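Local coordinates for uncharacterized protein (Eubacterium siraeum, PDB 4OBM) that is of unknown function but belongs to the LytR-CpsA-Psr family, whose characterised members attach glycopolymers to the cell wall from lipid carriers, at residues A[115-120]-A[149-154]; A[194-197]-A[201-204]; A[187-192]-A[211-216]. All coordinates share one frame; numbering follows the deposited sequence.

From the N terminus, interaction 1 comes first: strand 115-119 leads into a loop of 28 residues, rich in strand, which closes when the end of helix 145-152 returns to it. Interaction 3 opens later, on helix 186-199, and ends at the start of helix 213-220. Interaction 2 falls within that second loop, joining the same helix to edge strand 201-202 with three residues between the segments, two of them still helical. Interactions 2 and 3 share helix 186-199, with centres 13 Å apart, and tie it to the main mixed sheet and to helix 213-220. Interaction 1 lies 25 to 26 Å from both, centre to centre, and fastens the two-stranded sheet to its helix.

Interaction 1 of 3, residues A[115-120]-A[149-154]; sequences TTLTVP and YAYLTL
Tyr151, in the last turn of helix 145-152, reaches over to strand 115-119 and brings the edge of its ring against Leu117, while Val119 meets it obliquely near the hydroxyl end. With CG anti to the backbone N (chi1 -173°), the side chain is carried from CB across the gap between helix and strand, where the nearest CA pair, Val119 and Tyr151, is still 9.6 Å apart. CB and CG only span this distance; contact begins at CD2, which sits 3.8 Å from Leu117 CD1. That methyl lies close to the ring plane, at the edge, and it also stands 4.0 Å from Tyr151 CE2. At CZ the partner changes: Val119 CG2 is 4.0 Å away. The phenolic OH at the tip finds Val119 CG2 at 3.9 Å and Pro120 CD at 4.0 Å, with Val119 and Pro120 pointing back against the direction of the tyrosine. Beyond the two segments, the ring meets Phe143 with the planes inclined by about 20°, and it also touches Ile136 and Leu168. Strand 115-119 pairs antiparallel with strand 141-143, so Phe143 belongs to the same small sheet as Leu117 and Val119. Were Tyr151 replaced by alanine, Leu117 CD1 and Val119 CG2 would probably lose their aromatic partner and a gap open between helix and strand. Tyr151 supplies 81 Å² of the 150 Å² buried in all, which makes one ring the main filler of the interface. No hydrogen bond joins the two segments, and even the hydroxyl meets carbon atoms here. The chemistry implies that van der Waals contact and exclusion of water, with no directional polar bond between them, hold this helix end against the strand.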
# COMPACT_ATOMS: atom_id res chain seq x y z
N THR A 115 -0.57 16.33 -1.25
CA THR A 115 -1.39 15.67 -2.26
C THR A 115 -2.67 16.48 -2.49
O THR A 115 -3.29 16.97 -1.54
CB THR A 115 -1.68 14.20 -1.87
OG1 THR A 115 -0.46 13.57 -1.47
CG2 THR A 115 -2.28 13.40 -3.01
N THR A 116 -3.06 16.62 -3.77
CA THR A 116 -4.28 17.32 -4.18
C THR A 116 -5.38 16.26 -4.38
O THR A 116 -5.22 15.35 -5.19
CB THR A 116 -4.00 18.18 -5.42
OG1 THR A 116 -3.17 19.26 -5.02
CG2 THR A 116 -5.27 18.72 -6.04
N LEU A 117 -6.46 16.37 -3.60
CA LEU A 117 -7.57 15.40 -3.63
C LEU A 117 -8.91 16.08 -3.77
O LEU A 117 -9.13 17.15 -3.19
CB LEU A 117 -7.59 14.54 -2.35
CG LEU A 117 -6.27 13.90 -1.90
CD1 LEU A 117 -6.31 13.55 -0.42
CD2 LEU A 117 -5.92 12.70 -2.76
N THR A 118 -9.83 15.42 -4.48
CA THR A 118 -11.21 15.89 -4.65
C THR A 118 -12.07 15.19 -3.59
O THR A 118 -12.31 13.98 -3.68
CB THR A 118 -11.71 15.65 -6.09
OG1 THR A 118 -10.86 16.36 -6.98
CG2 THR A 118 -13.15 16.12 -6.29
N VAL A 119 -12.54 15.96 -2.60
CA VAL A 119 -13.44 15.47 -1.55
C VAL A 119 -14.88 15.51 -2.16
O VAL A 119 -15.33 16.59 -2.57
CB VAL A 119 -13.29 16.25 -0.22
CG1 VAL A 119 -14.25 15.72 0.84
CG2 VAL A 119 -11.85 16.17 0.29
N PRO A 120 -15.54 14.33 -2.32
CA PRO A 120 -16.86 14.29 -2.99
C PRO A 120 -17.97 15.06 -2.27
O PRO A 120 -18.80 15.68 -2.94
CB PRO A 120 -17.19 12.79 -3.08
CG PRO A 120 -16.35 12.15 -2.03
CD PRO A 120 -15.09 12.97 -1.95
N TYR A 149 -3.29 12.71 6.83
CA TYR A 149 -3.37 11.64 7.83
C TYR A 149 -4.81 11.55 8.41
O TYR A 149 -5.39 10.46 8.41
CB TYR A 149 -2.32 11.82 8.96
CG TYR A 149 -2.29 10.63 9.90
CD1 TYR A 149 -1.49 9.52 9.61
CD2 TYR A 149 -3.14 10.56 11.00
CE1 TYR A 149 -1.54 8.38 10.41
CE2 TYR A 149 -3.21 9.42 11.79
CZ TYR A 149 -2.41 8.33 11.48
OH TYR A 149 -2.43 7.21 12.28
N ALA A 150 -5.38 12.68 8.89
CA ALA A 150 -6.74 12.76 9.47
C ALA A 150 -7.83 12.29 8.49
O ALA A 150 -8.73 11.54 8.88
CB ALA A 150 -7.03 14.18 9.93
N TYR A 151 -7.72 12.68 7.21
CA TYR A 151 -8.65 12.26 6.15
C TYR A 151 -8.60 10.73 5.95
O TYR A 151 -9.62 10.08 5.87
CB TYR A 151 -8.33 12.99 4.81
CG TYR A 151 -9.31 12.78 3.66
CD1 TYR A 151 -10.67 12.58 3.90
CD2 TYR A 151 -8.89 12.85 2.34
CE1 TYR A 151 -11.58 12.41 2.86
CE2 TYR A 151 -9.79 12.70 1.28
CZ TYR A 151 -11.13 12.47 1.55
OH TYR A 151 -12.03 12.30 0.52
N LEU A 152 -7.39 10.19 5.88
CA LEU A 152 -7.09 8.80 5.61
C LEU A 152 -7.53 7.84 6.74
O LEU A 152 -7.83 6.66 6.45
CB LEU A 152 -5.57 8.69 5.40
CG LEU A 152 -5.04 7.52 4.58
CD1 LEU A 152 -5.50 7.59 3.13
CD2 LEU A 152 -3.51 7.45 4.66
N THR A 153 -7.55 8.33 7.99
CA THR A 153 -7.83 7.54 9.17
C THR A 153 -9.18 7.84 9.87
O THR A 153 -9.35 7.42 11.02
CB THR A 153 -6.67 7.69 10.19
OG1 THR A 153 -6.60 9.04 10.61
CG2 THR A 153 -5.34 7.25 9.62
N LEU A 154 -10.15 8.51 9.19
CA LEU A 154 -11.46 8.77 9.79
C LEU A 154 -12.18 7.47 10.14
O LEU A 154 -12.31 6.58 9.29
CB LEU A 154 -12.36 9.61 8.88
CG LEU A 154 -12.16 11.10 8.85
CD1 LEU A 154 -12.90 11.68 7.66
CD2 LEU A 154 -12.60 11.77 10.15

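Interaction 2 of 3, residues A[194-197]-A[201-204]; sequences NFII and NTNI
Thr202 and Ile196 meet because of how Thr202 is rotated about its first torsion: OG1 stands anti to the backbone N (chi1 -177°), which leaves methyl CG2 between the backbone N and the carbonyl carbon and facing the helix. On the other side Ile196 holds its CG2 branch anti to its own N (chi1 -66°, measured to CG1), and the two methyls, Ile196 CG2 and Thr202 CG2, come within 4.2 Å as the side chains cross at about a right angle. The threonine methyl also lies 3.4 Å from the backbone oxygen Ile196 O, which is hydrogen-bonded to the OG1 of Thr200, just past the helix end. At the next residue, Ile197 CG1 approaches the carbonyl oxygen Ile204 O at 3.7 Å, a van der Waals approach of a methylene to a carbonyl oxygen. The hydroxyl of Thr202 is doubly engaged: OG1 accepts from Ile204 N at 3.1 Å with an N-H...O angle of 160°, and it is hydrogen-bonded to Tyr97 O as well. These bonds fix the rotation of the side chain and thereby the place of its methyl. The Thr202-Ile204 bond defines an ST turn. It lies where edge strand 201-202, antiparallel to strand 94-100, leaves the mixed sheet, so the arrangement is that of a helix followed almost at once by a short sheet-edge strand.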
# COMPACT_ATOMS: atom_id res chain seq x y z
N ASN A 194 16.09 6.24 3.48
CA ASN A 194 16.90 6.46 4.67
C ASN A 194 15.97 6.63 5.88
O ASN A 194 16.25 6.06 6.94
CB ASN A 194 17.85 7.64 4.49
CG ASN A 194 18.72 7.94 5.70
OD1 ASN A 194 18.47 8.90 6.43
ND2 ASN A 194 19.75 7.12 5.94
N PHE A 195 14.82 7.34 5.70
CA PHE A 195 13.81 7.53 6.75
C PHE A 195 13.08 6.19 7.08
O PHE A 195 12.87 5.90 8.26
CB PHE A 195 12.76 8.62 6.34
CG PHE A 195 11.63 8.71 7.34
CD1 PHE A 195 11.82 9.33 8.57
CD2 PHE A 195 10.39 8.15 7.07
CE1 PHE A 195 10.78 9.37 9.52
CE2 PHE A 195 9.36 8.18 8.02
CZ PHE A 195 9.56 8.83 9.22
N ILE A 196 12.66 5.42 6.05
CA ILE A 196 11.97 4.15 6.24
C ILE A 196 12.83 3.18 7.09
O ILE A 196 12.36 2.67 8.11
CB ILE A 196 11.58 3.51 4.87
CG1 ILE A 196 10.52 4.35 4.09
CG2 ILE A 196 11.22 2.01 4.98
CD1 ILE A 196 9.14 4.68 4.81
N ILE A 197 14.09 2.96 6.68
CA ILE A 197 15.02 2.02 7.31
C ILE A 197 15.35 2.44 8.75
O ILE A 197 15.44 1.56 9.62
CB ILE A 197 16.29 1.86 6.42
CG1 ILE A 197 15.94 1.05 5.14
CG2 ILE A 197 17.49 1.20 7.16
CD1 ILE A 197 17.00 1.07 4.07
N ASN A 201 9.14 0.71 11.81
CA ASN A 201 9.21 -0.70 12.16
C ASN A 201 9.19 -1.47 10.82
O ASN A 201 8.14 -1.60 10.21
CB ASN A 201 8.04 -1.08 13.08
CG ASN A 201 8.06 -2.50 13.61
OD1 ASN A 201 8.74 -3.40 13.09
ND2 ASN A 201 7.29 -2.73 14.65
N THR A 202 10.36 -1.92 10.34
CA THR A 202 10.42 -2.59 9.04
C THR A 202 11.50 -3.68 9.01
O THR A 202 12.43 -3.64 9.82
CB THR A 202 10.62 -1.54 7.90
OG1 THR A 202 10.62 -2.18 6.64
CG2 THR A 202 11.90 -0.70 8.06
N ASN A 203 11.40 -4.62 8.04
CA ASN A 203 12.43 -5.64 7.85
C ASN A 203 13.09 -5.41 6.49
O ASN A 203 13.80 -6.29 5.98
CB ASN A 203 11.86 -7.06 7.98
CG ASN A 203 10.83 -7.41 6.95
OD1 ASN A 203 10.17 -6.54 6.37
ND2 ASN A 203 10.66 -8.69 6.70
N ILE A 204 12.84 -4.22 5.90
CA ILE A 204 13.45 -3.79 4.64
C ILE A 204 14.88 -3.37 4.96
O ILE A 204 15.12 -2.49 5.79
CB ILE A 204 12.63 -2.66 3.92
CG1 ILE A 204 11.30 -3.19 3.35
CG2 ILE A 204 13.45 -1.94 2.82
CD1 ILE A 204 10.45 -2.18 2.63

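Interaction 3 of 3, residues A[187-192]-A[211-216]; sequences KTLDEY and AKVKAI
Leu189 CD1 makes both close approaches from helix 186-199, and it reaches two side chains of helix 213-220 unequally. The close half is Leu189 CD1 against Ile216 CG2, 3.8 Å apart, with the two side chains set at an oblique angle. Leu189 is extended towards its partner, CG lying anti to the carbonyl carbon (chi1 -79°) and the second torsion nearly straight at 178°, which places the CD1 methyl at the far end. Ile216 answers with its short branch, CG2. The looser half is Leu189 CD1 to Val213 CG2 at 4.5 Å, one turn earlier in the second helix, although Leu189 and Val213 form the nearest CA pair at 8.1 Å. Only 120 Å² is buried in all, and no hydrogen bond crosses. Burial also falls off across the contact: Leu189 is buried, whereas Val213 and Ile216 are partly exposed, and Asp190, next to Leu189, is exposed and turns its carboxylate to Tyr209, OD1 being hydrogen-bonded to Tyr209 OH. A bound pentaethylene glycol lies about 4 Å from the side chain of Leu189. A bound tetraethylene glycol lies about 4 Å from the side chain of Ile216. Both probably come from the crystallisation liquor; such molecules can settle in pockets, but they establish no ligand site here. Leu189 also rests on Thr184 in the loop before its helix, and Ile216 on Phe24 of strand 24-30; the contact thus bridges helix 186-199 and helix 213-220, the latter packed against the main mixed sheet.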
# COMPACT_ATOMS: atom_id res chain seq x y z
N LYS A 187 18.45 10.09 -5.80
CA LYS A 187 18.96 10.95 -4.72
C LYS A 187 17.82 11.31 -3.75
O LYS A 187 18.01 11.22 -2.53
CB LYS A 187 19.61 12.22 -5.30
CG LYS A 187 20.38 13.05 -4.28
CD LYS A 187 21.17 14.17 -4.94
CE LYS A 187 22.18 14.76 -3.98
NZ LYS A 187 23.58 14.49 -4.41
N THR A 188 16.65 11.71 -4.29
CA THR A 188 15.44 12.04 -3.53
C THR A 188 14.90 10.77 -2.86
O THR A 188 14.68 10.77 -1.65
CB THR A 188 14.40 12.69 -4.46
OG1 THR A 188 14.90 13.94 -4.94
CG2 THR A 188 13.08 12.92 -3.78
N LEU A 189 14.73 9.69 -3.64
CA LEU A 189 14.27 8.39 -3.14
C LEU A 189 15.20 7.86 -2.04
O LEU A 189 14.72 7.11 -1.17
CB LEU A 189 14.18 7.36 -4.28
CG LEU A 189 12.95 7.44 -5.19
CD1 LEU A 189 13.05 6.39 -6.28
CD2 LEU A 189 11.65 7.25 -4.40
N ASP A 190 16.52 8.23 -2.08
CA ASP A 190 17.52 7.84 -1.07
C ASP A 190 17.18 8.47 0.27
O ASP A 190 17.49 7.88 1.30
CB ASP A 190 18.95 8.24 -1.48
CG ASP A 190 19.62 7.38 -2.53
OD1 ASP A 190 19.21 6.21 -2.69
OD2 ASP A 190 20.52 7.89 -3.21
N GLU A 191 16.57 9.69 0.27
CA GLU A 191 16.13 10.36 1.50
C GLU A 191 14.90 9.64 2.06
O GLU A 191 14.76 9.54 3.27
CB GLU A 191 15.79 11.85 1.27
CG GLU A 191 16.88 12.72 0.67
CD GLU A 191 16.42 13.95 -0.10
OE1 GLU A 191 15.19 14.24 -0.11
OE2 GLU A 191 17.28 14.62 -0.71
N TYR A 192 14.01 9.16 1.19
CA TYR A 192 12.79 8.50 1.65
C TYR A 192 13.14 7.16 2.31
O TYR A 192 12.75 6.94 3.45
CB TYR A 192 11.75 8.34 0.51
CG TYR A 192 11.37 9.62 -0.22
CD1 TYR A 192 11.49 10.86 0.40
CD2 TYR A 192 10.86 9.58 -1.50
CE1 TYR A 192 11.20 12.04 -0.28
CE2 TYR A 192 10.52 10.75 -2.18
CZ TYR A 192 10.67 11.97 -1.56
OH TYR A 192 10.29 13.13 -2.22
N ALA A 211 18.78 -3.18 -4.74
CA ALA A 211 18.56 -4.16 -5.79
C ALA A 211 17.34 -3.79 -6.65
O ALA A 211 17.20 -4.31 -7.77
CB ALA A 211 18.37 -5.54 -5.16
N LYS A 212 16.49 -2.85 -6.16
CA LYS A 212 15.24 -2.46 -6.82
C LYS A 212 15.17 -1.02 -7.30
O LYS A 212 14.50 -0.78 -8.30
CB LYS A 212 14.03 -2.72 -5.88
CG LYS A 212 13.85 -4.18 -5.44
CD LYS A 212 13.33 -5.11 -6.53
CE LYS A 212 14.07 -6.43 -6.53
NZ LYS A 212 13.15 -7.59 -6.57
N VAL A 213 15.85 -0.07 -6.62
CA VAL A 213 15.85 1.37 -6.96
C VAL A 213 16.04 1.65 -8.49
O VAL A 213 15.35 2.52 -9.02
CB VAL A 213 16.84 2.20 -6.10
CG1 VAL A 213 18.31 1.80 -6.32
CG2 VAL A 213 16.63 3.69 -6.32
N LYS A 214 16.91 0.89 -9.20
CA LYS A 214 17.11 1.10 -10.65
C LYS A 214 15.79 0.94 -11.40
O LYS A 214 15.48 1.79 -12.22
CB LYS A 214 18.18 0.17 -11.24
CG LYS A 214 19.60 0.64 -10.94
CD LYS A 214 20.65 -0.17 -11.70
CE LYS A 214 21.99 -0.15 -11.01
NZ LYS A 214 22.60 1.20 -10.98
N ALA A 215 15.02 -0.12 -11.10
CA ALA A 215 13.69 -0.35 -11.72
C ALA A 215 12.67 0.71 -11.28
O ALA A 215 11.88 1.16 -12.11
CB ALA A 215 13.18 -1.73 -11.37
N ILE A 216 12.66 1.07 -9.96
CA ILE A 216 11.75 2.08 -9.41
C ILE A 216 11.97 3.42 -10.15
O ILE A 216 11.01 3.94 -10.73
CB ILE A 216 11.90 2.23 -7.86
CG1 ILE A 216 11.60 0.90 -7.13
CG2 ILE A 216 11.03 3.37 -7.32
CD1 ILE A 216 12.05 0.83 -5.64